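Local coordinates for protein Ufm1-specific protease (Caenorhabditis elegans, PDB 5EJJ) that acts as a thiol protease that recognises the ubiquitin-like modifier UFM1 and hydrolyses the peptide bond at its C-terminal glycine, at residues A[62-67]-A[268-273]; A[237-242]-A[286-291]; A[272-277]-A[305-310]. All coordinates share one frame; numbering follows the deposited sequence.

Helix 253-280 ties the three contacts together. In contact 1 it meets helix 59-68, in contact 3 it packs on the chain leaving strand 302-306, and T271, within the contact 1 segment, touches contact 2, its OG1 lying 4.0 Å from T239 CG2. Contacts 2 and 3, with centres about 9 Å apart, both use the two-stranded antiparallel sheet, T289 O receiving L306 N at 2.7 Å. Contacts 1 and 3 have centres about 11 Å apart, contacts 1 and 2 about 14 Å. All three lie away from the probable catalytic residues C396, D520 and H522 and belong to the N-terminal portion of the protease.

Contact 1 (A[62-67]-A[268-273])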
# COMPACT_ATOMS: atom_id res chain seq x y z
N ARG A 62 17.36 -6.02 13.23
CA ARG A 62 16.16 -6.27 13.99
C ARG A 62 15.57 -4.92 14.37
O ARG A 62 14.38 -4.68 14.19
CB ARG A 62 16.43 -7.10 15.24
CG ARG A 62 15.18 -7.69 15.87
CD ARG A 62 15.35 -8.09 17.35
NE ARG A 62 15.92 -7.03 18.21
CZ ARG A 62 15.36 -5.84 18.48
NH1 ARG A 62 14.18 -5.48 17.97
NH2 ARG A 62 15.99 -4.98 19.27
N GLN A 63 16.42 -4.04 14.86
CA GLN A 63 15.99 -2.70 15.24
C GLN A 63 15.52 -1.89 14.05
O GLN A 63 14.64 -1.04 14.18
CB GLN A 63 17.12 -1.95 15.92
CG GLN A 63 17.62 -2.56 17.20
CD GLN A 63 18.82 -1.81 17.73
OE1 GLN A 63 19.20 -0.75 17.21
NE2 GLN A 63 19.44 -2.36 18.77
N PHE A 64 16.12 -2.10 12.88
CA PHE A 64 15.60 -1.39 11.71
C PHE A 64 14.19 -1.86 11.36
O PHE A 64 13.32 -1.04 11.07
CB PHE A 64 16.49 -1.52 10.49
CG PHE A 64 15.98 -0.73 9.33
CD1 PHE A 64 16.13 0.66 9.29
CD2 PHE A 64 15.30 -1.37 8.29
CE1 PHE A 64 15.64 1.40 8.23
CE2 PHE A 64 14.80 -0.64 7.23
CZ PHE A 64 14.97 0.74 7.19
N LEU A 65 13.97 -3.17 11.40
CA LEU A 65 12.66 -3.72 11.09
C LEU A 65 11.60 -3.14 12.00
O LEU A 65 10.63 -2.56 11.51
CB LEU A 65 12.66 -5.25 11.19
CG LEU A 65 13.53 -5.95 10.15
CD1 LEU A 65 13.30 -7.42 10.24
CD2 LEU A 65 13.24 -5.47 8.76
N GLU A 66 11.79 -3.26 13.31
CA GLU A 66 10.78 -2.88 14.30
C GLU A 66 10.43 -1.39 14.19
O GLU A 66 9.27 -1.02 14.38
CB GLU A 66 11.27 -3.23 15.71
CG GLU A 66 10.20 -3.27 16.82
CD GLU A 66 10.63 -4.19 18.01
OE1 GLU A 66 9.84 -4.40 18.97
OE2 GLU A 66 11.78 -4.71 17.96
N SER A 67 11.40 -0.55 13.84
CA SER A 67 11.13 0.87 13.77
C SER A 67 10.27 1.19 12.56
O SER A 67 9.73 2.30 12.41
CB SER A 67 12.43 1.67 13.70
OG SER A 67 12.88 1.85 12.37
N ALA A 268 11.87 8.56 14.42
CA ALA A 268 13.15 9.21 14.69
C ALA A 268 14.29 8.19 14.57
O ALA A 268 15.26 8.43 13.87
CB ALA A 268 13.16 9.85 16.05
N ASN A 269 14.15 7.04 15.23
CA ASN A 269 15.12 5.98 15.11
C ASN A 269 15.35 5.55 13.66
O ASN A 269 16.47 5.26 13.26
CB ASN A 269 14.68 4.77 15.93
CG ASN A 269 14.57 5.09 17.42
OD1 ASN A 269 15.22 6.01 17.94
ND2 ASN A 269 13.74 4.31 18.13
N ASN A 270 14.28 5.53 12.87
CA ASN A 270 14.39 5.19 11.47
C ASN A 270 15.20 6.20 10.71
O ASN A 270 16.01 5.83 9.87
CB ASN A 270 13.00 5.07 10.84
CG ASN A 270 12.99 4.12 9.64
OD1 ASN A 270 13.16 4.54 8.49
ND2 ASN A 270 12.79 2.83 9.91
N THR A 271 14.99 7.49 10.99
CA THR A 271 15.74 8.59 10.37
C THR A 271 17.20 8.51 10.76
O THR A 271 18.09 8.70 9.94
CB THR A 271 15.23 9.95 10.85
OG1 THR A 271 13.86 10.13 10.47
CG2 THR A 271 16.08 11.09 10.28
N MET A 272 17.40 8.22 12.04
CA MET A 272 18.72 8.05 12.61
C MET A 272 19.45 6.96 11.84
O MET A 272 20.55 7.17 11.33
CB MET A 272 18.57 7.66 14.08
CG MET A 272 19.88 7.39 14.81
SD MET A 272 20.19 5.66 15.31
CE MET A 272 21.39 5.21 14.07
N MET A 273 18.82 5.80 11.73
CA MET A 273 19.45 4.67 11.07
C MET A 273 19.76 4.89 9.58
O MET A 273 20.81 4.46 9.10
CB MET A 273 18.64 3.39 11.29
CG MET A 273 18.79 2.79 12.67
SD MET A 273 17.74 1.33 12.95
CE MET A 273 16.76 1.91 14.34
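N270 and S67 make the polar join between the two helices: ND2 of N270 gives a hydrogen to S67 OG at 2.6 Å, a nearly straight bond with the hydroxyl close to the amide plane. Beside it, the F64 ring comes up to the same amide, CE1 lying 3.6 Å from N270 ND2 with ring and amide planes 35° apart. M273 supplies the apolar half. Its sulfur sits at the edge of the F64 ring, 5.4 Å from SD to the ring centroid, and also reaches the helix backbone, with SD 3.7 Å from F64 CA. The bend at the end of the methionine chain then carries CE to the Q63 carbonyl, 3.6 Å from Q63 O.

Further out, S67 OG returns a bond to F64 O one turn back (3.2 Å), so the hydroxyl is gripped from both helices. With CG anti to the backbone N (chi1 -153°), the N270 amide swings over to helix 59-68, while its OD1 accepts the backbone N of Q305 and so fixes which way the amide is turned. F326 packs against F64 as well. Segments 62-67 and 268-273 run at 135° to each other, with their axes 9.3 Å apart at closest approach. The result is an interhelical packing with a Met-aromatic contact, joining helix 59-68 of the MPN domain to helix 253-280 of the UfSP2 N-terminal family region.

Contact 2 (A[237-242]-A[286-291]); sequences LVTIGE and TTTTSA
L237 starts the contact modestly, its CD1 resting 4.0 Å from T286 O, leaning over the loop that leads into strand 289-293. V238 points its side chain away, and its carbonyl faces the hydroxyl of T287. At T239, OG1 lies beside the backbone N (chi1 -46°), which turns the hydroxyl to a first water, 2.9 Å from T239 OG1, and leaves CG2 for the T288 hydroxyl; that water accepts the backbone N of T288. I240 also turns its side chain from the partner, but its carbonyl takes a hydrogen from a second water, which in turn accepts S290 N at 2.8 Å. G241 has no side chain, and S290 CB approaches its CA to 3.7 Å and E242 N to 3.5 Å. A third water donates both to E242 O and to S290 OG, a hydroxyl that also bonds Q305 OE1. The E242 carboxylate runs on past A291 to T292 OG1 and S347 OG. No direct hydrogen bond joins the segments, although strands 237-242 and 289-291 run nearly parallel, 16° apart, with axes 6.0 Å at closest. Helix 253-280 connects them in a strand-helix-strand arrangement, with water bridging the five-stranded sheet's outer strand to the hairpin.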
# COMPACT_ATOMS: atom_id res chain seq x y z
N LEU A 237 20.78 19.51 10.93
CA LEU A 237 19.94 18.72 10.05
C LEU A 237 18.48 18.95 10.43
O LEU A 237 18.15 18.96 11.63
CB LEU A 237 20.36 17.25 10.22
CG LEU A 237 19.60 16.05 9.67
CD1 LEU A 237 19.09 16.23 8.25
CD2 LEU A 237 20.55 14.86 9.77
N VAL A 238 17.62 19.19 9.44
CA VAL A 238 16.19 19.33 9.74
C VAL A 238 15.33 18.25 9.12
O VAL A 238 15.44 17.94 7.95
CB VAL A 238 15.64 20.71 9.43
CG1 VAL A 238 14.21 20.79 9.85
CG2 VAL A 238 16.41 21.73 10.19
N THR A 239 14.48 17.65 9.94
CA THR A 239 13.67 16.52 9.54
C THR A 239 12.23 16.89 9.81
O THR A 239 11.90 17.27 10.95
CB THR A 239 14.01 15.28 10.40
OG1 THR A 239 15.44 15.13 10.49
CG2 THR A 239 13.40 14.02 9.80
N ILE A 240 11.39 16.83 8.78
CA ILE A 240 9.95 16.92 9.01
C ILE A 240 9.25 15.85 8.20
O ILE A 240 9.74 15.46 7.13
CB ILE A 240 9.36 18.31 8.72
CG1 ILE A 240 8.75 18.36 7.34
CG2 ILE A 240 10.41 19.37 8.79
CD1 ILE A 240 8.50 19.74 6.90
N GLY A 241 8.14 15.35 8.73
CA GLY A 241 7.38 14.32 8.04
C GLY A 241 6.21 13.74 8.79
O GLY A 241 5.98 14.10 9.94
N GLU A 242 5.47 12.84 8.13
CA GLU A 242 4.31 12.16 8.70
C GLU A 242 4.72 11.39 9.93
O GLU A 242 5.83 10.88 10.01
CB GLU A 242 3.77 11.12 7.73
CG GLU A 242 3.19 11.64 6.43
CD GLU A 242 2.54 10.53 5.57
OE1 GLU A 242 3.10 9.39 5.51
OE2 GLU A 242 1.47 10.80 4.95
N THR A 286 22.43 13.25 4.55
CA THR A 286 21.33 13.36 3.63
C THR A 286 20.08 13.77 4.37
O THR A 286 19.86 13.40 5.52
CB THR A 286 21.06 11.95 3.04
OG1 THR A 286 22.28 11.43 2.47
CG2 THR A 286 19.90 11.95 2.00
N THR A 287 19.23 14.54 3.72
CA THR A 287 17.94 14.79 4.31
C THR A 287 16.96 13.69 3.85
O THR A 287 17.16 13.09 2.79
CB THR A 287 17.48 16.20 3.97
OG1 THR A 287 16.25 16.45 4.66
CG2 THR A 287 17.29 16.34 2.50
N THR A 288 15.93 13.39 4.64
CA THR A 288 15.00 12.30 4.29
C THR A 288 13.57 12.75 3.94
O THR A 288 13.18 13.87 4.25
CB THR A 288 14.90 11.23 5.43
OG1 THR A 288 14.34 11.82 6.61
CG2 THR A 288 16.27 10.64 5.73
N THR A 289 12.82 11.86 3.29
CA THR A 289 11.38 12.06 3.02
C THR A 289 10.58 11.01 3.77
O THR A 289 10.90 9.81 3.70
CB THR A 289 10.97 11.85 1.53
OG1 THR A 289 11.67 12.76 0.66
CG2 THR A 289 9.49 12.06 1.37
N SER A 290 9.52 11.44 4.44
CA SER A 290 8.67 10.49 5.12
C SER A 290 7.62 9.83 4.22
O SER A 290 6.83 10.52 3.57
CB SER A 290 7.99 11.14 6.31
OG SER A 290 8.64 10.73 7.49
N ALA A 291 7.60 8.50 4.22
CA ALA A 291 6.61 7.75 3.46
C ALA A 291 5.91 6.70 4.31
O ALA A 291 6.46 6.18 5.28
CB ALA A 291 7.27 7.09 2.24
O HOH W 1 16.09 14.28 7.77
O HOH W 2 8.94 14.20 4.36
O HOH W 3 8.70 11.21 10.20

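Contact 3 (A[272-277]-A[305-310])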
# COMPACT_ATOMS: atom_id res chain seq x y z
N MET A 272 17.40 8.22 12.04
CA MET A 272 18.72 8.05 12.61
C MET A 272 19.45 6.96 11.84
O MET A 272 20.55 7.17 11.33
CB MET A 272 18.57 7.66 14.08
CG MET A 272 19.88 7.39 14.81
SD MET A 272 20.19 5.66 15.31
CE MET A 272 21.39 5.21 14.07
N MET A 273 18.82 5.80 11.73
CA MET A 273 19.45 4.67 11.07
C MET A 273 19.76 4.89 9.58
O MET A 273 20.81 4.46 9.10
CB MET A 273 18.64 3.39 11.29
CG MET A 273 18.79 2.79 12.67
SD MET A 273 17.74 1.33 12.95
CE MET A 273 16.76 1.91 14.34
N VAL A 274 18.88 5.55 8.84
CA VAL A 274 19.12 5.73 7.42
C VAL A 274 20.26 6.72 7.25
O VAL A 274 21.13 6.55 6.41
CB VAL A 274 17.89 6.28 6.68
CG1 VAL A 274 18.15 6.32 5.20
CG2 VAL A 274 16.70 5.40 6.92
N THR A 275 20.23 7.76 8.07
CA THR A 275 21.25 8.79 8.05
C THR A 275 22.65 8.24 8.33
O THR A 275 23.55 8.44 7.54
CB THR A 275 20.92 9.89 9.05
OG1 THR A 275 19.71 10.54 8.63
CG2 THR A 275 22.04 10.90 9.10
N VAL A 276 22.80 7.55 9.46
CA VAL A 276 24.05 6.89 9.80
C VAL A 276 24.54 6.03 8.63
O VAL A 276 25.68 6.16 8.21
CB VAL A 276 23.94 6.04 11.09
CG1 VAL A 276 25.03 4.98 11.14
CG2 VAL A 276 24.02 6.92 12.31
N ASN A 277 23.68 5.16 8.12
CA ASN A 277 23.98 4.33 6.96
C ASN A 277 24.60 5.12 5.80
O ASN A 277 25.61 4.71 5.24
CB ASN A 277 22.70 3.63 6.49
CG ASN A 277 22.98 2.44 5.58
OD1 ASN A 277 23.47 1.41 6.05
ND2 ASN A 277 22.65 2.55 4.29
N GLN A 305 11.54 6.35 6.57
CA GLN A 305 12.23 7.58 6.21
C GLN A 305 13.08 7.24 5.01
O GLN A 305 13.90 6.31 5.07
CB GLN A 305 13.11 8.02 7.37
CG GLN A 305 12.34 8.15 8.64
CD GLN A 305 11.25 9.16 8.48
OE1 GLN A 305 10.07 8.82 8.41
NE2 GLN A 305 11.63 10.43 8.37
N LEU A 306 12.86 7.94 3.90
CA LEU A 306 13.53 7.62 2.63
C LEU A 306 14.68 8.57 2.28
O LEU A 306 14.51 9.80 2.32
CB LEU A 306 12.51 7.61 1.50
CG LEU A 306 11.45 6.54 1.60
CD1 LEU A 306 10.47 6.74 0.49
CD2 LEU A 306 12.10 5.18 1.52
N PRO A 307 15.85 8.01 1.96
CA PRO A 307 17.02 8.83 1.59
C PRO A 307 16.89 9.40 0.18
O PRO A 307 17.43 8.83 -0.76
CB PRO A 307 18.19 7.84 1.69
CG PRO A 307 17.57 6.48 1.53
CD PRO A 307 16.17 6.59 2.10
N THR A 308 16.20 10.52 0.04
CA THR A 308 15.88 11.05 -1.29
C THR A 308 16.90 12.04 -1.89
O THR A 308 16.70 12.56 -3.00
CB THR A 308 14.50 11.70 -1.31
OG1 THR A 308 14.28 12.41 -0.07
CG2 THR A 308 13.42 10.64 -1.51
N LYS A 309 17.98 12.31 -1.16
CA LYS A 309 19.05 13.13 -1.71
C LYS A 309 20.22 12.28 -2.17
O LYS A 309 21.21 12.81 -2.64
CB LYS A 309 19.51 14.19 -0.71
CG LYS A 309 18.54 15.36 -0.56
CD LYS A 309 18.29 16.11 -1.87
CE LYS A 309 17.29 17.25 -1.70
NZ LYS A 309 17.11 18.04 -2.97
N TRP A 310 20.10 10.96 -2.05
CA TRP A 310 21.05 10.04 -2.67
C TRP A 310 20.90 10.07 -4.21
O TRP A 310 19.96 10.67 -4.76
CB TRP A 310 20.85 8.61 -2.15
CG TRP A 310 21.26 8.37 -0.70
CD1 TRP A 310 21.76 9.29 0.17
CD2 TRP A 310 21.19 7.13 0.02
NE1 TRP A 310 22.02 8.70 1.39
CE2 TRP A 310 21.67 7.38 1.32
CE3 TRP A 310 20.76 5.84 -0.30
CZ2 TRP A 310 21.73 6.39 2.29
CZ3 TRP A 310 20.84 4.86 0.67
CH2 TRP A 310 21.32 5.14 1.94
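V274 projects from helix 253-280 into the bend after strand 302-306, its two methyls taking separate partners. CG1, anti to the backbone N (chi1 -174°), presses on the P307 ring, 3.7 Å from P307 CD and about equally near P307 CG; valine and proline meet at roughly a right angle. CG2 goes instead to the strand backbone, 3.5 Å from Q305 O. One turn further along the helix, N277 approaches W310 at the edge of its indole: N277 ND2 is 3.7 Å from W310 CH2 and near the ring plane, with the amide turned 35° from it.

The indole is oriented by its own segment too. P307 CB stands 3.4 Å above one face of the W310 ring, over its centre, a CH-pi contact that places the proline between valine and tryptophan. Y318 of helix 312-325 meets W310 edge-to-face and also touches V274 and P307, while R283 makes a cation-pi contact with the indole. The valine and most of this apolar group are buried. Here helix 253-280 packs against the inverse gamma turn centred on P307, with P307 in CH-pi contact with W310, beside the two-stranded sheet.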